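Local atomic coordinates of geranyltranstransferase (Staphylococcus aureus, PDB entry 1RTR), a protein that condenses isopentenyl diphosphate with allylic diphosphates to make farnesyl diphosphate, a branch-point precursor in isoprenoid biosynthesis. Residues 61-66 against 190-195; 89-94 against 98-103; 154-159 against 170-175. All coordinates share one frame; numbering follows the deposited sequence.

Contact 1 (61-66 against 190-195); sequences YELGMK and ADIANV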
loop_
_atom_site.group_PDB
_atom_site.type_symbol
_atom_site.label_atom_id
_atom_site.label_comp_id
_atom_site.label_asym_id
_atom_site.label_seq_id
_atom_site.Cartn_x
_atom_site.Cartn_y
_atom_site.Cartn_z
ATOM N N TYR A 61 -25.428 6.190 1.075
ATOM C CA TYR A 61 -24.219 6.208 0.260
ATOM C C TYR A 61 -22.987 6.832 0.941
ATOM O O TYR A 61 -21.841 6.540 0.552
ATOM C CB TYR A 61 -24.489 6.824 -1.126
ATOM C CG TYR A 61 -24.326 8.318 -1.212
ATOM C CD1 TYR A 61 -25.433 9.169 -1.105
ATOM C CD2 TYR A 61 -23.076 8.886 -1.423
ATOM C CE1 TYR A 61 -25.293 10.540 -1.185
ATOM C CE2 TYR A 61 -22.924 10.256 -1.504
ATOM C CZ TYR A 61 -24.033 11.078 -1.383
ATOM O OH TYR A 61 -23.865 12.442 -1.463
ATOM N N GLU A 62 -23.212 7.673 1.952
ATOM C CA GLU A 62 -22.103 8.367 2.617
ATOM C C GLU A 62 -21.285 7.421 3.476
ATOM O O GLU A 62 -20.115 7.684 3.752
ATOM C CB GLU A 62 -22.573 9.585 3.427
ATOM C CG GLU A 62 -23.048 10.746 2.564
ATOM C CD GLU A 62 -21.921 11.550 1.940
ATOM O OE1 GLU A 62 -22.221 12.448 1.130
ATOM O OE2 GLU A 62 -20.735 11.302 2.251
ATOM N N LEU A 63 -21.893 6.306 3.867
ATOM C CA LEU A 63 -21.154 5.240 4.547
ATOM C C LEU A 63 -19.907 4.817 3.769
ATOM O O LEU A 63 -18.896 4.461 4.364
ATOM C CB LEU A 63 -22.053 4.042 4.846
ATOM C CG LEU A 63 -23.050 4.151 6.009
ATOM C CD1 LEU A 63 -23.908 2.886 6.133
ATOM C CD2 LEU A 63 -22.353 4.412 7.334
ATOM N N GLY A 64 -19.965 4.896 2.444
ATOM C CA GLY A 64 -18.873 4.426 1.617
ATOM C C GLY A 64 -17.956 5.497 1.078
ATOM O O GLY A 64 -17.080 5.202 0.252
ATOM N N MET A 65 -18.131 6.736 1.530
ATOM C CA MET A 65 -17.316 7.829 1.002
ATOM C C MET A 65 -15.822 7.629 1.217
ATOM O O MET A 65 -15.038 7.832 0.286
ATOM C CB MET A 65 -17.729 9.195 1.541
ATOM C CG MET A 65 -16.984 10.334 0.818
ATOM S SD MET A 65 -17.467 10.458 -0.926
ATOM C CE MET A 65 -16.054 10.553 -1.681
ATOM N N LYS A 66 -15.422 7.236 2.427
ATOM C CA LYS A 66 -14.005 7.036 2.701
ATOM C C LYS A 66 -13.425 5.913 1.837
ATOM O O LYS A 66 -12.343 6.082 1.267
ATOM C CB LYS A 66 -13.737 6.830 4.199
ATOM C CG LYS A 66 -13.778 8.131 5.022
ATOM C CD LYS A 66 -12.764 8.110 6.171
ATOM C CE LYS A 66 -13.260 8.852 7.423
ATOM N NZ LYS A 66 -13.049 10.331 7.312
ATOM N N ALA A 190 -21.447 -3.950 -1.366
ATOM C CA ALA A 190 -22.298 -5.058 -0.958
ATOM C C ALA A 190 -22.007 -5.437 0.481
ATOM O O ALA A 190 -22.920 -5.832 1.230
ATOM C CB ALA A 190 -22.087 -6.233 -1.870
ATOM N N ASP A 191 -20.732 -5.311 0.857
ATOM C CA ASP A 191 -20.267 -5.618 2.218
ATOM C C ASP A 191 -20.704 -4.577 3.259
ATOM O O ASP A 191 -21.101 -4.927 4.379
ATOM C CB ASP A 191 -18.744 -5.805 2.235
ATOM C CG ASP A 191 -18.327 -7.225 1.877
ATOM O OD1 ASP A 191 -19.209 -8.114 1.841
ATOM O OD2 ASP A 191 -17.148 -7.555 1.608
ATOM N N ILE A 192 -20.630 -3.296 2.892
ATOM C CA ILE A 192 -21.125 -2.247 3.768
ATOM C C ILE A 192 -22.641 -2.392 3.941
ATOM O O ILE A 192 -23.157 -2.250 5.059
ATOM C CB ILE A 192 -20.747 -0.873 3.229
ATOM C CG1 ILE A 192 -19.237 -0.663 3.346
ATOM C CG2 ILE A 192 -21.539 0.227 3.955
ATOM C CD1 ILE A 192 -18.656 0.236 2.278
ATOM N N ALA A 193 -23.345 -2.711 2.850
ATOM C CA ALA A 193 -24.800 -2.890 2.888
ATOM C C ALA A 193 -25.219 -4.158 3.622
ATOM O O ALA A 193 -26.365 -4.290 4.048
ATOM C CB ALA A 193 -25.374 -2.880 1.489
ATOM N N ASN A 194 -24.296 -5.103 3.768
ATOM C CA ASN A 194 -24.612 -6.367 4.433
ATOM C C ASN A 194 -25.719 -7.153 3.722
ATOM O O ASN A 194 -26.568 -7.770 4.361
ATOM C CB ASN A 194 -24.975 -6.115 5.903
ATOM C CG ASN A 194 -25.084 -7.388 6.702
ATOM O OD1 ASN A 194 -25.962 -7.517 7.558
ATOM N ND2 ASN A 194 -24.208 -8.351 6.417
ATOM N N VAL A 195 -25.699 -7.129 2.396
ATOM C CA VAL A 195 -26.666 -7.886 1.604
ATOM C C VAL A 195 -26.390 -9.397 1.617
ATOM O O VAL A 195 -25.305 -9.852 2.016
ATOM C CB VAL A 195 -26.788 -7.356 0.162
ATOM C CG1 VAL A 195 -27.447 -5.982 0.169
ATOM C CG2 VAL A 195 -25.434 -7.307 -0.547
#
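This is a small, purely apolar contact on the periphery of the all-helical body: Leu63 and Gly64, at the lead-in to helix 65-83, rest against Ile192, in the last turn of helix 179-193. Ile192 does the work from its side with two separate branches. Its CG2 methyl sits against the CB of Leu63 at 4.0 Å, with Leu63 CD1 only slightly farther off, and the two side chains run past one another in opposite senses. The other branch ends over backbone: Ile192 CD1 lies 4.2 Å from Gly64 CA. With CG2 anti to the backbone N and CG1 anti to the carbonyl carbon (chi1 -69°), the isoleucine spreads these branches so that one serves each neighbour. Gly64 is the N-cap of helix 65-83, reached through the 3-10 turn 61-64, while the opposite partner is a helix end: a Schellman motif closes helix 179-193, with Val195 N bonded to Ala190 O, a weaker bond from Asn194 N to Asp191 O, and Asn194 in positive phi. In this terpene-synthase type of helical fold the start of helix 65-83 meets the end of helix 179-193. Leu54 of helix 45-56 also packs on Ile192, and Arg128 lies against Leu63. One residue before the isoleucine, Asp191 makes a salt bridge with Arg140.

Contact 2 (89-94 against 98-103); sequences NDDYRR and TNHKVY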
loop_
_atom_site.group_PDB
_atom_site.type_symbol
_atom_site.label_atom_id
_atom_site.label_comp_id
_atom_site.label_asym_id
_atom_site.label_seq_id
_atom_site.Cartn_x
_atom_site.Cartn_y
_atom_site.Cartn_z
ATOM N N ASN A 89 5.968 5.497 -19.655
ATOM C CA ASN A 89 6.732 6.679 -20.058
ATOM C C ASN A 89 5.854 7.720 -20.745
ATOM O O ASN A 89 6.049 8.032 -21.917
ATOM C CB ASN A 89 7.934 6.284 -20.930
ATOM C CG ASN A 89 8.884 7.446 -21.199
ATOM O OD1 ASN A 89 8.906 8.446 -20.474
ATOM N ND2 ASN A 89 9.679 7.312 -22.252
ATOM N N ASP A 90 4.877 8.243 -20.012
ATOM C CA ASP A 90 3.991 9.267 -20.545
ATOM C C ASP A 90 4.350 10.614 -19.951
ATOM O O ASP A 90 4.484 10.750 -18.733
ATOM C CB ASP A 90 2.525 8.944 -20.253
ATOM C CG ASP A 90 2.171 7.493 -20.544
ATOM O OD1 ASP A 90 1.691 6.802 -19.618
ATOM O OD2 ASP A 90 2.330 6.958 -21.661
ATOM N N ASP A 91 4.523 11.603 -20.823
ATOM C CA ASP A 91 4.785 12.975 -20.396
ATOM C C ASP A 91 3.484 13.752 -20.173
ATOM O O ASP A 91 3.448 14.705 -19.394
ATOM C CB ASP A 91 5.683 13.698 -21.411
ATOM C CG ASP A 91 7.119 13.172 -21.418
ATOM O OD1 ASP A 91 7.781 13.273 -22.471
ATOM O OD2 ASP A 91 7.682 12.654 -20.430
ATOM N N TYR A 92 2.420 13.331 -20.852
ATOM C CA TYR A 92 1.120 13.997 -20.767
ATOM C C TYR A 92 -0.003 13.008 -20.475
ATOM O O TYR A 92 0.051 11.846 -20.889
ATOM C CB TYR A 92 0.815 14.767 -22.066
ATOM C CG TYR A 92 1.631 16.024 -22.236
ATOM C CD1 TYR A 92 1.189 17.238 -21.709
ATOM C CD2 TYR A 92 2.856 16.001 -22.914
ATOM C CE1 TYR A 92 1.945 18.404 -21.852
ATOM C CE2 TYR A 92 3.623 17.163 -23.067
ATOM C CZ TYR A 92 3.158 18.360 -22.531
ATOM O OH TYR A 92 3.895 19.520 -22.667
ATOM N N ARG A 93 -1.009 13.486 -19.749
ATOM C CA ARG A 93 -2.237 12.745 -19.486
ATOM C C ARG A 93 -3.360 13.761 -19.363
ATOM O O ARG A 93 -3.267 14.697 -18.565
ATOM C CB ARG A 93 -2.115 11.921 -18.205
ATOM C CG ARG A 93 -3.287 10.983 -17.943
ATOM C CD ARG A 93 -3.163 10.181 -16.654
ATOM N NE ARG A 93 -2.161 9.125 -16.767
ATOM C CZ ARG A 93 -2.411 7.895 -17.206
ATOM N NH1 ARG A 93 -1.432 7.004 -17.273
ATOM N NH2 ARG A 93 -3.638 7.543 -17.571
ATOM N N ARG A 94 -4.407 13.580 -20.168
ATOM C CA ARG A 94 -5.524 14.525 -20.254
ATOM C C ARG A 94 -5.070 15.985 -20.401
ATOM O O ARG A 94 -5.563 16.872 -19.697
ATOM C CB ARG A 94 -6.469 14.367 -19.056
ATOM C CG ARG A 94 -7.514 13.294 -19.248
ATOM C CD ARG A 94 -8.856 13.580 -18.569
ATOM N NE ARG A 94 -9.239 12.496 -17.663
ATOM C CZ ARG A 94 -9.571 11.256 -18.042
ATOM N NH1 ARG A 94 -9.893 10.347 -17.121
ATOM N NH2 ARG A 94 -9.583 10.916 -19.330
ATOM N N THR A 98 2.444 14.970 -16.587
ATOM C CA THR A 98 2.394 13.900 -15.599
ATOM C C THR A 98 3.214 14.261 -14.374
ATOM O O THR A 98 4.145 15.068 -14.455
ATOM C CB THR A 98 2.893 12.566 -16.188
ATOM O OG1 THR A 98 4.138 12.768 -16.861
ATOM C CG2 THR A 98 1.963 12.078 -17.279
ATOM N N ASN A 99 2.870 13.646 -13.244
ATOM C CA ASN A 99 3.546 13.901 -11.976
ATOM C C ASN A 99 5.065 14.023 -12.094
ATOM O O ASN A 99 5.637 15.021 -11.663
ATOM C CB ASN A 99 3.167 12.846 -10.928
ATOM C CG ASN A 99 3.356 13.343 -9.504
ATOM O OD1 ASN A 99 2.388 13.606 -8.794
ATOM N ND2 ASN A 99 4.607 13.474 -9.079
ATOM N N HIS A 100 5.707 13.025 -12.697
ATOM C CA HIS A 100 7.165 12.977 -12.757
ATOM C C HIS A 100 7.779 14.069 -13.638
ATOM O O HIS A 100 8.964 14.394 -13.504
ATOM C CB HIS A 100 7.651 11.591 -13.200
ATOM C CG HIS A 100 7.278 11.231 -14.606
ATOM N ND1 HIS A 100 8.157 11.342 -15.661
ATOM C CD2 HIS A 100 6.124 10.755 -15.128
ATOM C CE1 HIS A 100 7.558 10.957 -16.774
ATOM N NE2 HIS A 100 6.323 10.593 -16.478
ATOM N N LYS A 101 6.973 14.624 -14.538
ATOM C CA LYS A 101 7.428 15.709 -15.400
ATOM C C LYS A 101 7.455 17.039 -14.645
ATOM O O LYS A 101 8.214 17.936 -14.996
ATOM C CB LYS A 101 6.563 15.806 -16.661
ATOM C CG LYS A 101 7.046 14.926 -17.812
ATOM C CD LYS A 101 8.187 15.586 -18.582
ATOM C CE LYS A 101 9.410 14.671 -18.678
ATOM N NZ LYS A 101 10.550 15.352 -19.370
ATOM N N VAL A 102 6.641 17.143 -13.597
ATOM C CA VAL A 102 6.553 18.352 -12.777
ATOM C C VAL A 102 7.394 18.282 -11.490
ATOM O O VAL A 102 7.762 19.329 -10.936
ATOM C CB VAL A 102 5.076 18.665 -12.412
ATOM C CG1 VAL A 102 4.977 19.882 -11.518
ATOM C CG2 VAL A 102 4.242 18.870 -13.671
ATOM N N TYR A 103 7.695 17.071 -11.013
ATOM C CA TYR A 103 8.296 16.909 -9.683
ATOM C C TYR A 103 9.548 16.053 -9.663
ATOM O O TYR A 103 10.241 15.989 -8.646
ATOM C CB TYR A 103 7.286 16.320 -8.697
ATOM C CG TYR A 103 6.122 17.224 -8.387
ATOM C CD1 TYR A 103 4.862 16.976 -8.926
ATOM C CD2 TYR A 103 6.277 18.328 -7.552
ATOM C CE1 TYR A 103 3.783 17.812 -8.642
ATOM C CE2 TYR A 103 5.209 19.167 -7.263
ATOM C CZ TYR A 103 3.969 18.905 -7.813
ATOM O OH TYR A 103 2.919 19.736 -7.520
#
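Two donors from 98-103 converge on the carbonyl oxygen of Asp90: the hydroxyl of Thr98, whose OG1 lies 2.8 Å from Asp90 O, and the imidazole of His100, whose NE2 lies 2.9 Å from the same oxygen. Together with Thr98 N, which donates to Asp91 O at 3.0 Å, they fold the chain back on itself just after the first aspartate-rich motif of the prenyl synthases, to which Asp83 and Asp88 belong. The loop closes around a short two-stranded antiparallel hairpin, 92-93 with 96-97, and Thr98 is the N-cap position of helix 99-103, although its hydroxyl is spent on Asp90 instead of capping the helix. Thr98 holds OG1 between its backbone N and carbonyl carbon (chi1 49°), which turns the hydroxyl to Asp90. The imidazole is not square to its acceptor: Asp90 O sits near the ring edge but 22° out of the ring plane, and the N-H...O angle is 145°. Being bonded through NE2 fixes the turn of the ring, and Asp83, Leu84 and Pro85 pack round it as well.

Farther out, the CG2 methyl of Thr98 lies against the Asp90-Asp91 backbone, nearest Asp90 O, and meets Arg93 CB. The guanidinium of Arg93 swings away to a salt bridge with Asp83; its pairing with Asp90 OD1 is long and purely electrostatic. The bent chain of the exposed Lys101 passes obliquely across the Asp91 carboxylate, using its methylenes more than its ammonium: Asp91 OD2 is 3.2 Å from Lys101 CE but 4.1 Å from Lys101 NZ.

Contact 3 (154-159 against 170-175); sequences QMLDMQ and LEMIHK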
loop_
_atom_site.group_PDB
_atom_site.type_symbol
_atom_site.label_atom_id
_atom_site.label_comp_id
_atom_site.label_asym_id
_atom_site.label_seq_id
_atom_site.Cartn_x
_atom_site.Cartn_y
_atom_site.Cartn_z
ATOM N N GLN A 154 -0.502 -5.271 -14.191
ATOM C CA GLN A 154 0.508 -4.368 -14.731
ATOM C C GLN A 154 1.765 -5.149 -15.071
ATOM O O GLN A 154 2.403 -4.860 -16.069
ATOM C CB GLN A 154 0.861 -3.251 -13.750
ATOM C CG GLN A 154 0.351 -1.859 -14.126
ATOM C CD GLN A 154 0.810 -1.372 -15.501
ATOM O OE1 GLN A 154 2.010 -1.279 -15.783
ATOM N NE2 GLN A 154 -0.150 -1.039 -16.344
ATOM N N MET A 155 2.126 -6.127 -14.239
ATOM C CA MET A 155 3.294 -6.963 -14.531
ATOM C C MET A 155 3.052 -7.694 -15.848
ATOM O O MET A 155 3.844 -7.557 -16.781
ATOM C CB MET A 155 3.589 -7.960 -13.410
ATOM C CG MET A 155 4.608 -7.481 -12.379
ATOM S SD MET A 155 6.307 -7.245 -12.937
ATOM C CE MET A 155 6.814 -8.918 -13.354
ATOM N N LEU A 156 1.931 -8.420 -15.917
ATOM C CA LEU A 156 1.515 -9.122 -17.121
ATOM C C LEU A 156 1.450 -8.206 -18.343
ATOM O O LEU A 156 1.915 -8.589 -19.401
ATOM C CB LEU A 156 0.193 -9.872 -16.915
ATOM C CG LEU A 156 -0.111 -10.969 -17.955
ATOM C CD1 LEU A 156 1.120 -11.812 -18.287
ATOM C CD2 LEU A 156 -1.274 -11.866 -17.544
ATOM N N ASP A 157 0.897 -7.002 -18.195
ATOM C CA ASP A 157 0.838 -6.059 -19.304
ATOM C C ASP A 157 2.233 -5.727 -19.833
ATOM O O ASP A 157 2.465 -5.808 -21.034
ATOM C CB ASP A 157 0.101 -4.773 -18.902
ATOM C CG ASP A 157 -0.569 -4.079 -20.090
ATOM O OD1 ASP A 157 -1.152 -2.993 -19.896
ATOM O OD2 ASP A 157 -0.581 -4.540 -21.252
ATOM N N MET A 158 3.146 -5.363 -18.928
ATOM C CA MET A 158 4.508 -4.940 -19.265
ATOM C C MET A 158 5.320 -6.078 -19.883
ATOM O O MET A 158 6.092 -5.861 -20.805
ATOM C CB MET A 158 5.245 -4.414 -18.019
ATOM C CG MET A 158 4.728 -3.116 -17.443
ATOM S SD MET A 158 5.327 -1.704 -18.340
ATOM C CE MET A 158 3.816 -0.882 -18.673
ATOM N N GLN A 159 5.155 -7.284 -19.350
ATOM C CA GLN A 159 5.756 -8.491 -19.909
ATOM C C GLN A 159 5.302 -8.754 -21.355
ATOM O O GLN A 159 6.091 -9.203 -22.189
ATOM C CB GLN A 159 5.395 -9.694 -19.043
ATOM C CG GLN A 159 6.154 -10.953 -19.392
ATOM C CD GLN A 159 5.902 -12.058 -18.402
ATOM O OE1 GLN A 159 5.067 -12.928 -18.640
ATOM N NE2 GLN A 159 6.614 -12.027 -17.280
ATOM N N LEU A 170 -4.750 -11.625 -22.915
ATOM C CA LEU A 170 -5.367 -10.300 -23.008
ATOM C C LEU A 170 -6.478 -10.091 -21.966
ATOM O O LEU A 170 -6.560 -9.039 -21.327
ATOM C CB LEU A 170 -5.940 -10.087 -24.406
ATOM C CG LEU A 170 -5.915 -8.708 -25.073
ATOM C CD1 LEU A 170 -7.317 -8.202 -25.233
ATOM C CD2 LEU A 170 -5.049 -7.668 -24.349
ATOM N N GLU A 171 -7.324 -11.100 -21.800
ATOM C CA GLU A 171 -8.418 -11.012 -20.853
ATOM C C GLU A 171 -7.936 -11.099 -19.413
ATOM O O GLU A 171 -8.473 -10.400 -18.546
ATOM C CB GLU A 171 -9.462 -12.081 -21.132
ATOM C CG GLU A 171 -10.329 -11.754 -22.332
ATOM C CD GLU A 171 -11.236 -12.903 -22.692
ATOM O OE1 GLU A 171 -10.770 -14.071 -22.659
ATOM O OE2 GLU A 171 -12.415 -12.640 -22.995
ATOM N N MET A 172 -6.936 -11.951 -19.174
ATOM C CA MET A 172 -6.263 -12.031 -17.886
ATOM C C MET A 172 -5.706 -10.657 -17.479
ATOM O O MET A 172 -5.891 -10.230 -16.338
ATOM C CB MET A 172 -5.153 -13.092 -17.903
ATOM C CG MET A 172 -4.473 -13.366 -16.552
ATOM S SD MET A 172 -5.644 -13.870 -15.245
ATOM C CE MET A 172 -5.678 -15.673 -15.548
ATOM N N ILE A 173 -5.064 -9.960 -18.418
ATOM C CA ILE A 173 -4.511 -8.640 -18.134
ATOM C C ILE A 173 -5.603 -7.661 -17.716
ATOM O O ILE A 173 -5.448 -6.974 -16.712
ATOM C CB ILE A 173 -3.706 -8.079 -19.326
ATOM C CG1 ILE A 173 -2.433 -8.886 -19.551
ATOM C CG2 ILE A 173 -3.365 -6.608 -19.125
ATOM C CD1 ILE A 173 -1.842 -8.694 -20.935
ATOM N N HIS A 174 -6.702 -7.601 -18.462
ATOM C CA HIS A 174 -7.722 -6.574 -18.225
ATOM C C HIS A 174 -8.569 -6.863 -16.990
ATOM O O HIS A 174 -8.978 -5.946 -16.282
ATOM C CB HIS A 174 -8.603 -6.365 -19.460
ATOM C CG HIS A 174 -7.886 -5.724 -20.601
ATOM N ND1 HIS A 174 -8.020 -6.157 -21.903
ATOM C CD2 HIS A 174 -7.015 -4.687 -20.638
ATOM C CE1 HIS A 174 -7.268 -5.411 -22.695
ATOM N NE2 HIS A 174 -6.648 -4.512 -21.952
ATOM N N LYS A 175 -8.813 -8.142 -16.745
ATOM C CA LYS A 175 -9.543 -8.593 -15.575
ATOM C C LYS A 175 -8.818 -8.222 -14.274
ATOM O O LYS A 175 -9.451 -7.831 -13.310
ATOM C CB LYS A 175 -9.750 -10.106 -15.674
ATOM C CG LYS A 175 -10.245 -10.790 -14.438
ATOM C CD LYS A 175 -9.706 -12.213 -14.405
ATOM C CE LYS A 175 -10.519 -13.150 -13.495
ATOM N NZ LYS A 175 -11.740 -12.538 -12.872
#
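Leu156 extends from its helix with CG anti to the backbone N (chi1 -162°), and Ile173 answers with CG1 anti to its own carbonyl carbon (chi1 -68°); these two settings bring the leucine branch point and the isoleucine's longer arm together. Leu156 CG and Ile173 CG1 are 3.5 Å apart, a snug fit, and the side chains pass at a slant. The CD2 methyl of Leu156 is shared: it lies 3.8 Å from Ile173 CG1 and also 3.7 Å from Met172 CG. Met172 touches with the near part of its chain, crossing the leucine at about a right angle, whereas its sulfur end bends off elsewhere.

The two helices, 150-159 and 167-177, are consecutive in the chain and turn back on one another through a short loop; the axes of the segments 154-159 and 170-175 approach to 8.8 Å and cross at -140°, so they run roughly antiparallel. Ile173 uses its second branch toward Asp157: the CG2 methyl packs 3.9 Å from both Asp157 CB and Asp157 CG, against the CB and the carboxyl carbon of the acid. The carboxylate itself has a long, weak ion pair with Lys177, at the C-terminal end of helix 167-177. Gln154 and Asp157 fit the GQxxD pattern of prenyl synthases, so the contact involves this motif itself.

Beyond the pair, Ser160 accompanies the end of helix 150-159 by bonding Leu156 O, and Ile165 of the connecting loop packs on Ile173. Met26 of the second subunit also packs on Leu156, which brings this pairing of helices up to the dimer interface.

How the contacts relate
Contact 2 and then contact 3 come in series along the chain, and both lie within the long loop that contact 1 closes. Helix 65-83, which starts at contact 1, leads to strand 92-93 of contact 2; helix 167-177 of contact 3 is followed by helix 179-193, which returns to contact 1. The centres of contacts 2 and 3 are 22 Å apart, their nearest atoms about 7 Å, whereas contact 1 sits across the chain's centre, 34 Å from the centre of contact 2 and 29 Å from that of contact 3. Thus the helices carry the chain between one end, of plain packing, and the other, where the aspartate-rich region and the GQxxD segment lie, probably near the substrate pocket.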